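Local coordinates for periplasmic aliphatic sulphonates-binding protein (Escherichia coli, PDB 2X26), which probably serves as the periplasmic solute-binding component of an ABC transport system that takes up aliphatic sulfonates, at residues P82-E87 with D177-N182; K112-H117 with A157-Y162; E93-K98 with G171-K176. One frame throughout, in Å; residues are numbered along the deposited sequence.

Interaction 1. Residues P82-E87 with D177-N182; sequences PKPKAE and DGTDLN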
loop_
_atom_site.group_PDB
_atom_site.type_symbol
_atom_site.label_atom_id
_atom_site.label_comp_id
_atom_site.label_asym_id
_atom_site.label_seq_id
_atom_site.Cartn_x
_atom_site.Cartn_y
_atom_site.Cartn_z
ATOM N N PRO A 82 2.111 1.477 9.240
ATOM C CA PRO A 82 2.268 2.718 8.524
ATOM C C PRO A 82 3.747 3.166 8.443
ATOM O O PRO A 82 4.571 2.716 9.233
ATOM C CB PRO A 82 1.526 3.738 9.416
ATOM C CG PRO A 82 1.427 3.181 10.709
ATOM C CD PRO A 82 1.556 1.672 10.587
ATOM N N LYS A 83 4.022 4.051 7.486
ATOM C CA LYS A 83 5.381 4.571 7.283
ATOM C C LYS A 83 5.332 6.069 7.462
ATOM O O LYS A 83 5.436 6.807 6.483
ATOM C CB LYS A 83 5.869 4.256 5.847
ATOM C CG LYS A 83 5.953 2.758 5.497
ATOM C CD LYS A 83 6.774 2.521 4.171
ATOM C CE LYS A 83 6.529 3.546 3.019
ATOM N NZ LYS A 83 7.646 3.702 1.940
ATOM N N PRO A 84 5.235 6.541 8.719
ATOM C CA PRO A 84 5.053 8.015 8.881
ATOM C C PRO A 84 6.226 8.862 8.407
ATOM O O PRO A 84 6.003 9.982 7.948
ATOM C CB PRO A 84 4.856 8.185 10.375
ATOM C CG PRO A 84 5.462 6.960 11.030
ATOM C CD PRO A 84 5.200 5.834 10.008
ATOM N N LYS A 85 7.429 8.296 8.427
ATOM C CA LYS A 85 8.643 8.998 7.999
ATOM C C LYS A 85 8.835 9.044 6.486
ATOM O O LYS A 85 9.734 9.715 6.010
ATOM C CB LYS A 85 9.876 8.350 8.624
ATOM C CG LYS A 85 9.871 8.532 10.157
ATOM C CD LYS A 85 10.951 7.682 10.836
ATOM C CE LYS A 85 11.447 8.394 12.136
ATOM N NZ LYS A 85 12.163 7.515 13.133
ATOM N N ALA A 86 7.956 8.345 5.764
ATOM C CA ALA A 86 8.014 8.221 4.321
ATOM C C ALA A 86 6.961 9.104 3.615
ATOM O O ALA A 86 6.909 9.174 2.396
ATOM C CB ALA A 86 7.771 6.742 3.995
ATOM N N GLU A 87 6.088 9.760 4.373
ATOM C CA GLU A 87 4.990 10.550 3.783
ATOM C C GLU A 87 5.144 11.981 4.342
ATOM O O GLU A 87 5.037 12.170 5.517
ATOM C CB GLU A 87 3.665 9.885 4.207
ATOM C CG GLU A 87 2.392 10.459 3.584
ATOM C CD GLU A 87 2.033 9.727 2.273
ATOM O OE1 GLU A 87 2.095 8.480 2.280
ATOM O OE2 GLU A 87 1.701 10.404 1.281
ATOM N N ASP A 177 5.873 15.370 8.810
ATOM C CA ASP A 177 5.682 13.993 8.295
ATOM C C ASP A 177 4.464 13.381 8.978
ATOM O O ASP A 177 3.724 14.076 9.698
ATOM C CB ASP A 177 6.957 13.141 8.409
ATOM C CG ASP A 177 7.324 12.801 9.850
ATOM O OD1 ASP A 177 6.476 12.928 10.780
ATOM O OD2 ASP A 177 8.477 12.371 10.085
ATOM N N GLY A 178 4.244 12.091 8.773
ATOM C CA GLY A 178 2.981 11.505 9.242
ATOM C C GLY A 178 2.982 11.068 10.686
ATOM O O GLY A 178 2.017 10.395 11.142
ATOM N N THR A 179 4.037 11.436 11.413
ATOM C CA THR A 179 4.352 10.827 12.704
ATOM C C THR A 179 3.261 10.940 13.746
ATOM O O THR A 179 2.917 9.956 14.430
ATOM C CB THR A 179 5.662 11.400 13.311
ATOM O OG1 THR A 179 6.778 10.868 12.594
ATOM C CG2 THR A 179 5.819 11.021 14.779
ATOM N N ASP A 180 2.719 12.127 13.912
ATOM C CA ASP A 180 1.745 12.309 14.963
ATOM C C ASP A 180 0.329 12.320 14.332
ATOM O O ASP A 180 -0.645 12.758 14.957
ATOM C CB ASP A 180 2.113 13.549 15.799
ATOM C CG ASP A 180 3.478 13.400 16.520
ATOM O OD1 ASP A 180 3.778 12.297 17.044
ATOM O OD2 ASP A 180 4.250 14.382 16.586
ATOM N N LEU A 181 0.244 11.808 13.087
ATOM C CA LEU A 181 -1.001 11.791 12.314
ATOM C C LEU A 181 -1.757 10.470 12.345
ATOM O O LEU A 181 -2.709 10.305 11.568
ATOM C CB LEU A 181 -0.790 12.291 10.866
ATOM C CG LEU A 181 -0.256 13.725 10.783
ATOM C CD1 LEU A 181 0.052 14.119 9.357
ATOM C CD2 LEU A 181 -1.226 14.727 11.405
ATOM N N ASN A 182 -1.343 9.576 13.260
ATOM C CA ASN A 182 -1.954 8.240 13.468
ATOM C C ASN A 182 -2.401 7.608 12.159
ATOM O O ASN A 182 -3.590 7.427 11.874
ATOM C CB ASN A 182 -3.086 8.249 14.506
ATOM C CG ASN A 182 -2.592 8.536 15.904
ATOM O OD1 ASN A 182 -1.516 9.116 16.094
ATOM N ND2 ASN A 182 -3.381 8.139 16.901
#
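Asp177 and Gly178 lie against the turn at Pro84 and Lys85, and the side chain of Asp177 touches this neighbouring loop with its base while its carboxylate serves its own turn. Its CB lies over two carbonyl oxygens of the opposing segment, 3.3 Å from Pro84 O and slightly farther from Glu87 O. Beyond it, CG sits between the backbone N and the carbonyl carbon (chi1 69°), still within van der Waals range of Pro84 O. OD1 turns back to its own chain, where Thr179 N and Thr179 OG1 both donate to it from one face of the carboxylate. The hydroxyl bond, Thr179 OG1 to Asp177 OD1, is 2.8 Å long; the hydrogen bond from Thr179 N closes an Asx turn. OD2 faces the other way, 4.0 Å from Lys85 CA, and the two side chains run side by side. Any attraction between the charges is probably weak, Lys85 NZ standing 6.8 Å from Asp177 OD2.

Residues 82-87 and 177-182 lie in the two connections that pass between the sheets, consistent with the hinge of two-lobed periplasmic binding proteins. The segments are joined by Gly178 N, which donates to Pro84 O at 2.9 Å, tilted from the carbonyl plane. Gly178 suits this close approach, since a CB on it would come within 3.4 Å of Pro84 CA. With an alanine in place of Asp177, the hydroxyl and amide of Thr179 would probably lose their shared acceptor, leaving that side chain freer to turn. Pro84 CB completes the contact by resting 3.5 Å from Thr179 N. At the end of the type I turn from Gly178 to Leu181, the Leu181 side chain packs on Leu119 and Gln126 of helix 115-126.

Interaction 2. Residues K112-H117 with A157-Y162; sequences KGSSSH and AIWDPY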
loop_
_atom_site.group_PDB
_atom_site.type_symbol
_atom_site.label_atom_id
_atom_site.label_comp_id
_atom_site.label_asym_id
_atom_site.label_seq_id
_atom_site.Cartn_x
_atom_site.Cartn_y
_atom_site.Cartn_z
ATOM N N LYS A 112 -4.572 14.938 -6.198
ATOM C CA LYS A 112 -5.924 14.847 -5.643
ATOM C C LYS A 112 -6.262 13.387 -5.355
ATOM O O LYS A 112 -6.008 12.499 -6.190
ATOM C CB LYS A 112 -6.995 15.460 -6.587
ATOM C CG LYS A 112 -8.399 15.484 -5.926
ATOM C CD LYS A 112 -9.475 16.166 -6.816
ATOM C CE LYS A 112 -10.876 15.665 -6.401
ATOM N NZ LYS A 112 -11.986 16.390 -7.074
ATOM N N GLY A 113 -6.839 13.141 -4.177
ATOM C CA GLY A 113 -7.344 11.817 -3.865
ATOM C C GLY A 113 -6.278 10.861 -3.379
ATOM O O GLY A 113 -6.593 9.720 -3.060
ATOM N N SER A 114 -5.028 11.325 -3.315
ATOM C CA SER A 114 -3.878 10.450 -2.966
ATOM C C SER A 114 -3.615 10.384 -1.440
ATOM O O SER A 114 -4.249 11.091 -0.638
ATOM C CB SER A 114 -2.623 10.969 -3.668
ATOM O OG SER A 114 -2.206 12.155 -3.030
ATOM N N SER A 115 -2.635 9.581 -1.049
ATOM C CA SER A 115 -2.185 9.550 0.362
ATOM C C SER A 115 -1.722 10.959 0.815
ATOM O O SER A 115 -1.852 11.296 2.001
ATOM C CB SER A 115 -1.044 8.567 0.518
ATOM O OG SER A 115 0.016 8.923 -0.382
ATOM N N SER A 116 -1.159 11.772 -0.099
ATOM C CA SER A 116 -0.749 13.143 0.264
ATOM C C SER A 116 -1.961 14.074 0.540
ATOM O O SER A 116 -1.868 14.952 1.396
ATOM C CB SER A 116 0.160 13.792 -0.790
ATOM O OG SER A 116 1.368 13.036 -0.890
ATOM N N HIS A 117 -3.069 13.878 -0.203
ATOM C CA HIS A 117 -4.323 14.636 0.030
ATOM C C HIS A 117 -4.784 14.296 1.458
ATOM O O HIS A 117 -5.177 15.200 2.209
ATOM C CB HIS A 117 -5.356 14.229 -1.061
ATOM C CG HIS A 117 -6.611 15.061 -1.113
ATOM N ND1 HIS A 117 -7.323 15.254 -2.287
ATOM C CD2 HIS A 117 -7.329 15.670 -0.134
ATOM C CE1 HIS A 117 -8.407 15.970 -2.027
ATOM N NE2 HIS A 117 -8.424 16.248 -0.730
ATOM N N ALA A 157 3.359 18.158 -0.978
ATOM C CA ALA A 157 3.042 17.004 -0.130
ATOM C C ALA A 157 3.164 15.786 -1.021
ATOM O O ALA A 157 2.528 15.715 -2.083
ATOM C CB ALA A 157 1.637 17.146 0.451
ATOM N N ILE A 158 4.045 14.864 -0.631
ATOM C CA ILE A 158 4.443 13.737 -1.490
ATOM C C ILE A 158 4.963 12.546 -0.697
ATOM O O ILE A 158 5.329 12.670 0.481
ATOM C CB ILE A 158 5.536 14.235 -2.541
ATOM C CG1 ILE A 158 5.765 13.208 -3.680
ATOM C CG2 ILE A 158 6.810 14.649 -1.836
ATOM C CD1 ILE A 158 4.519 12.923 -4.528
ATOM N N TRP A 159 4.942 11.365 -1.336
ATOM C CA TRP A 159 5.410 10.123 -0.749
ATOM C C TRP A 159 6.796 9.708 -1.276
ATOM O O TRP A 159 7.322 10.285 -2.236
ATOM C CB TRP A 159 4.393 9.008 -1.009
ATOM C CG TRP A 159 4.037 8.819 -2.459
ATOM C CD1 TRP A 159 4.604 7.965 -3.336
ATOM C CD2 TRP A 159 2.983 9.511 -3.183
ATOM N NE1 TRP A 159 3.985 8.066 -4.583
ATOM C CE2 TRP A 159 2.975 8.999 -4.500
ATOM C CE3 TRP A 159 2.017 10.472 -2.816
ATOM C CZ2 TRP A 159 2.054 9.442 -5.491
ATOM C CZ3 TRP A 159 1.087 10.895 -3.801
ATOM C CH2 TRP A 159 1.136 10.405 -5.108
ATOM N N ASP A 160 7.393 8.733 -0.611
ATOM C CA ASP A 160 8.655 8.134 -1.081
ATOM C C ASP A 160 8.351 7.210 -2.269
ATOM O O ASP A 160 7.341 6.473 -2.260
ATOM C CB ASP A 160 9.243 7.322 0.074
ATOM C CG ASP A 160 10.557 7.850 0.587
ATOM O OD1 ASP A 160 11.219 8.643 -0.140
ATOM O OD2 ASP A 160 10.969 7.352 1.702
ATOM N N PRO A 161 9.260 7.133 -3.240
ATOM C CA PRO A 161 10.654 7.643 -3.221
ATOM C C PRO A 161 10.871 9.063 -3.775
ATOM O O PRO A 161 12.013 9.536 -3.804
ATOM C CB PRO A 161 11.365 6.645 -4.159
ATOM C CG PRO A 161 10.301 6.413 -5.253
ATOM C CD PRO A 161 9.086 6.132 -4.324
ATOM N N TYR A 162 9.810 9.750 -4.185
ATOM C CA TYR A 162 9.953 11.126 -4.648
ATOM C C TYR A 162 10.573 11.982 -3.550
ATOM O O TYR A 162 11.379 12.866 -3.827
ATOM C CB TYR A 162 8.586 11.736 -4.978
ATOM C CG TYR A 162 7.861 11.058 -6.134
ATOM C CD1 TYR A 162 6.755 10.261 -5.899
ATOM C CD2 TYR A 162 8.262 11.251 -7.447
ATOM C CE1 TYR A 162 6.076 9.637 -6.935
ATOM C CE2 TYR A 162 7.580 10.616 -8.511
ATOM C CZ TYR A 162 6.469 9.828 -8.217
ATOM O OH TYR A 162 5.752 9.233 -9.238
#
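Ser116 packs directly against the backbone of Ala157 and Ile158, and this is the dense half of a contact between the start of helix 115-126 and the end of strand 155-159. Its OG, set beside its own backbone N and anti to the carbonyl carbon (chi1 -63°), lies 3.2 Å from Ile158 CA. Ser116 CB meets the CB of Ala157 at 3.9 Å, so a small residue on each side lets helix and strand come close. The strand itself is central in its sheet, with backbone hydrogen bonds between Ala157 and Ala109 and between Ile158 and Val88.

The other half is more open and is carried by the partly exposed Trp159. The benzo edge of its indole is turned to the helix start: Ser116 OG approaches near the ring plane, 3.3 Å from Trp159 CE3, and Ser114 OG does likewise at 3.6 Å from Trp159 CZ3. Ser115 OG approaches obliquely, nearest Trp159 CE3. Ile158 CD1 lies over one face of the ring, near the rim, and Pro141 of helix 141-149 also touches the indole.

Ser114 is the N-cap, its OG accepting weak bonds from the amides of Ser116 and His117 while also bonding to Gln111 O. Ser115 OG bonds to Glu87 OE2, and Ser116 OG reaches the same oxygen weakly. The hydroxyls thus meet the indole through van der Waals contact while their polar partners include Gln111 O and Glu87 OE2, and the adjacent helix start would be expected to stabilise the negative form of Glu87.

Interaction 3. Residues E93-K98 with G171-K176; sequences ENSPIK and GVRVLK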
loop_
_atom_site.group_PDB
_atom_site.type_symbol
_atom_site.label_atom_id
_atom_site.label_comp_id
_atom_site.label_asym_id
_atom_site.label_seq_id
_atom_site.Cartn_x
_atom_site.Cartn_y
_atom_site.Cartn_z
ATOM N N GLU A 93 14.535 24.613 2.197
ATOM C CA GLU A 93 15.247 24.717 3.497
ATOM C C GLU A 93 15.065 26.037 4.248
ATOM O O GLU A 93 14.704 26.057 5.460
ATOM C CB GLU A 93 16.743 24.473 3.299
ATOM C CG GLU A 93 17.071 23.036 3.013
ATOM C CD GLU A 93 18.550 22.794 2.756
ATOM O OE1 GLU A 93 19.181 23.611 2.047
ATOM O OE2 GLU A 93 19.067 21.764 3.255
ATOM N N ASN A 94 15.361 27.140 3.548
ATOM C CA ASN A 94 15.370 28.454 4.151
ATOM C C ASN A 94 14.030 29.180 4.015
ATOM O O ASN A 94 13.931 30.385 4.257
ATOM C CB ASN A 94 16.570 29.257 3.632
ATOM C CG ASN A 94 17.830 28.373 3.415
ATOM O OD1 ASN A 94 18.213 28.060 2.271
ATOM N ND2 ASN A 94 18.476 27.997 4.506
ATOM N N SER A 95 12.990 28.413 3.684
ATOM C CA SER A 95 11.635 28.947 3.661
ATOM C C SER A 95 11.295 29.560 5.022
ATOM O O SER A 95 11.607 28.954 6.049
ATOM C CB SER A 95 10.623 27.822 3.411
ATOM O OG SER A 95 9.320 28.385 3.457
ATOM N N PRO A 96 10.626 30.729 5.031
ATOM C CA PRO A 96 10.080 31.291 6.279
ATOM C C PRO A 96 8.944 30.456 6.852
ATOM O O PRO A 96 8.553 30.675 7.995
ATOM C CB PRO A 96 9.546 32.656 5.851
ATOM C CG PRO A 96 9.252 32.526 4.411
ATOM C CD PRO A 96 10.278 31.547 3.848
ATOM N N ILE A 97 8.409 29.508 6.081
ATOM C CA ILE A 97 7.406 28.550 6.604
ATOM C C ILE A 97 8.077 27.539 7.561
ATOM O O ILE A 97 8.901 26.695 7.138
ATOM C CB ILE A 97 6.690 27.815 5.427
ATOM C CG1 ILE A 97 6.104 28.816 4.420
ATOM C CG2 ILE A 97 5.614 26.877 5.925
ATOM C CD1 ILE A 97 5.844 28.160 3.008
ATOM N N LYS A 98 7.716 27.616 8.851
ATOM C CA LYS A 98 8.368 26.787 9.861
ATOM C C LYS A 98 7.422 25.754 10.453
ATOM O O LYS A 98 7.875 24.741 10.997
ATOM C CB LYS A 98 9.012 27.648 10.960
ATOM C CG LYS A 98 10.086 26.913 11.791
ATOM C CD LYS A 98 11.307 27.827 12.096
ATOM C CE LYS A 98 12.266 27.128 13.069
ATOM N NZ LYS A 98 12.963 28.110 13.937
ATOM N N GLY A 171 18.433 21.286 -0.664
ATOM C CA GLY A 171 17.655 22.511 -0.728
ATOM C C GLY A 171 16.286 22.414 -0.103
ATOM O O GLY A 171 15.620 23.443 0.061
ATOM N N VAL A 172 15.878 21.199 0.275
ATOM C CA VAL A 172 14.542 20.995 0.850
ATOM C C VAL A 172 14.556 20.459 2.269
ATOM O O VAL A 172 15.542 19.878 2.747
ATOM C CB VAL A 172 13.608 20.144 -0.059
ATOM C CG1 VAL A 172 13.486 20.765 -1.440
ATOM C CG2 VAL A 172 14.083 18.676 -0.135
ATOM N N ARG A 173 13.427 20.652 2.937
ATOM C CA ARG A 173 13.269 20.339 4.335
ATOM C C ARG A 173 11.854 19.772 4.551
ATOM O O ARG A 173 10.849 20.201 3.927
ATOM C CB ARG A 173 13.550 21.621 5.141
ATOM C CG ARG A 173 12.736 21.900 6.383
ATOM C CD ARG A 173 13.376 23.040 7.199
ATOM N NE ARG A 173 13.015 24.388 6.781
ATOM C CZ ARG A 173 11.870 25.016 7.063
ATOM N NH1 ARG A 173 10.901 24.429 7.745
ATOM N NH2 ARG A 173 11.687 26.248 6.607
ATOM N N VAL A 174 11.788 18.755 5.374
ATOM C CA VAL A 174 10.486 18.210 5.789
ATOM C C VAL A 174 9.829 19.193 6.782
ATOM O O VAL A 174 10.345 19.408 7.883
ATOM C CB VAL A 174 10.670 16.824 6.381
ATOM C CG1 VAL A 174 9.369 16.302 7.032
ATOM C CG2 VAL A 174 11.123 15.858 5.314
ATOM N N LEU A 175 8.709 19.796 6.392
ATOM C CA LEU A 175 7.916 20.635 7.305
ATOM C C LEU A 175 7.106 19.773 8.270
ATOM O O LEU A 175 6.898 20.133 9.439
ATOM C CB LEU A 175 6.961 21.504 6.486
ATOM C CG LEU A 175 6.076 22.484 7.258
ATOM C CD1 LEU A 175 6.922 23.591 7.738
ATOM C CD2 LEU A 175 4.986 22.960 6.315
ATOM N N LYS A 176 6.634 18.638 7.776
ATOM C CA LYS A 176 5.720 17.793 8.549
ATOM C C LYS A 176 5.776 16.398 7.965
ATOM O O LYS A 176 5.763 16.267 6.769
ATOM C CB LYS A 176 4.304 18.382 8.428
ATOM C CG LYS A 176 3.203 17.621 9.141
ATOM C CD LYS A 176 3.412 17.615 10.596
ATOM C CE LYS A 176 2.153 17.015 11.231
ATOM N NZ LYS A 176 2.283 16.971 12.684
#
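Arg173 leaves its strand with CG well away from a staggered position (chi1 143°), runs extended through chi2 and then bends at chi3 (85°), a course that carries its guanidinium into the loop 93-98 with its edge toward the loop's carbonyls. Three oxygens, those of Glu93, Ser95 and Ile97, lie close to the guanidinium plane. Arg173 NE makes a nearly straight bond of 2.7 Å to Glu93 O, supplemented by a weak one from NH2. Ile97 O is gripped end-on by two nitrogens: Arg173 NH2 stands 2.9 Å from Ile97 O, above the carbonyl plane, while NH1 donates to it within that plane. With bonds at both sides, the flat group has its rotation fixed, and its positive charge is probably stabilised by the carbonyl dipoles around it.

Here the loop follows strand 87-92, which pairs antiparallel with the edge strand 172-177 of the second sheet. Glu93 N prolongs that pairing with a bond of 2.7 Å to Gly171 O, and in one of its two conformers the aliphatic part of the Glu93 side chain lies along Gly171. Gly171 has a positive phi, at which a CB would be jammed against the preceding carbonyl. Farther along, Leu175 and Lys176 both face Ile89 in a classic beta bulge.

Within the loop, Ser95 OG accepts from Ile97 N at 3.0 Å, an ST turn just before the gripped Ile97 carbonyl. Ile97 and Leu175 cross at about a right angle, Ile97 CG2 meeting Leu175 CD1 at 4.0 Å. The same methyl, Leu175 CD1, lies against the backbone of Lys98, and Leu103 touches Leu175 from the loop beyond.

Followed from the N terminus, the chain leaves the first sheet after strand 74-80, and residues 82-87 open the widest of the three loops, closed by interaction 1 at 177-182 on the way back to that sheet. Within it, 93-98 opens the loop closed by interaction 3 at 171-176, and within that, 112-117 and 157-162 close interaction 2. The three loops nest without crossing. Interaction 1 joins the two interlobe connections, interaction 2 seats a helix start on a central strand, and interaction 3 joins the loop after strand 87-92 to the edge strand. Glu87 with Ser115, and Ala86 with Asp160, link the first two; Lys176 packs on Leu181 between the first and third; interactions 2 and 3 share only their sheet.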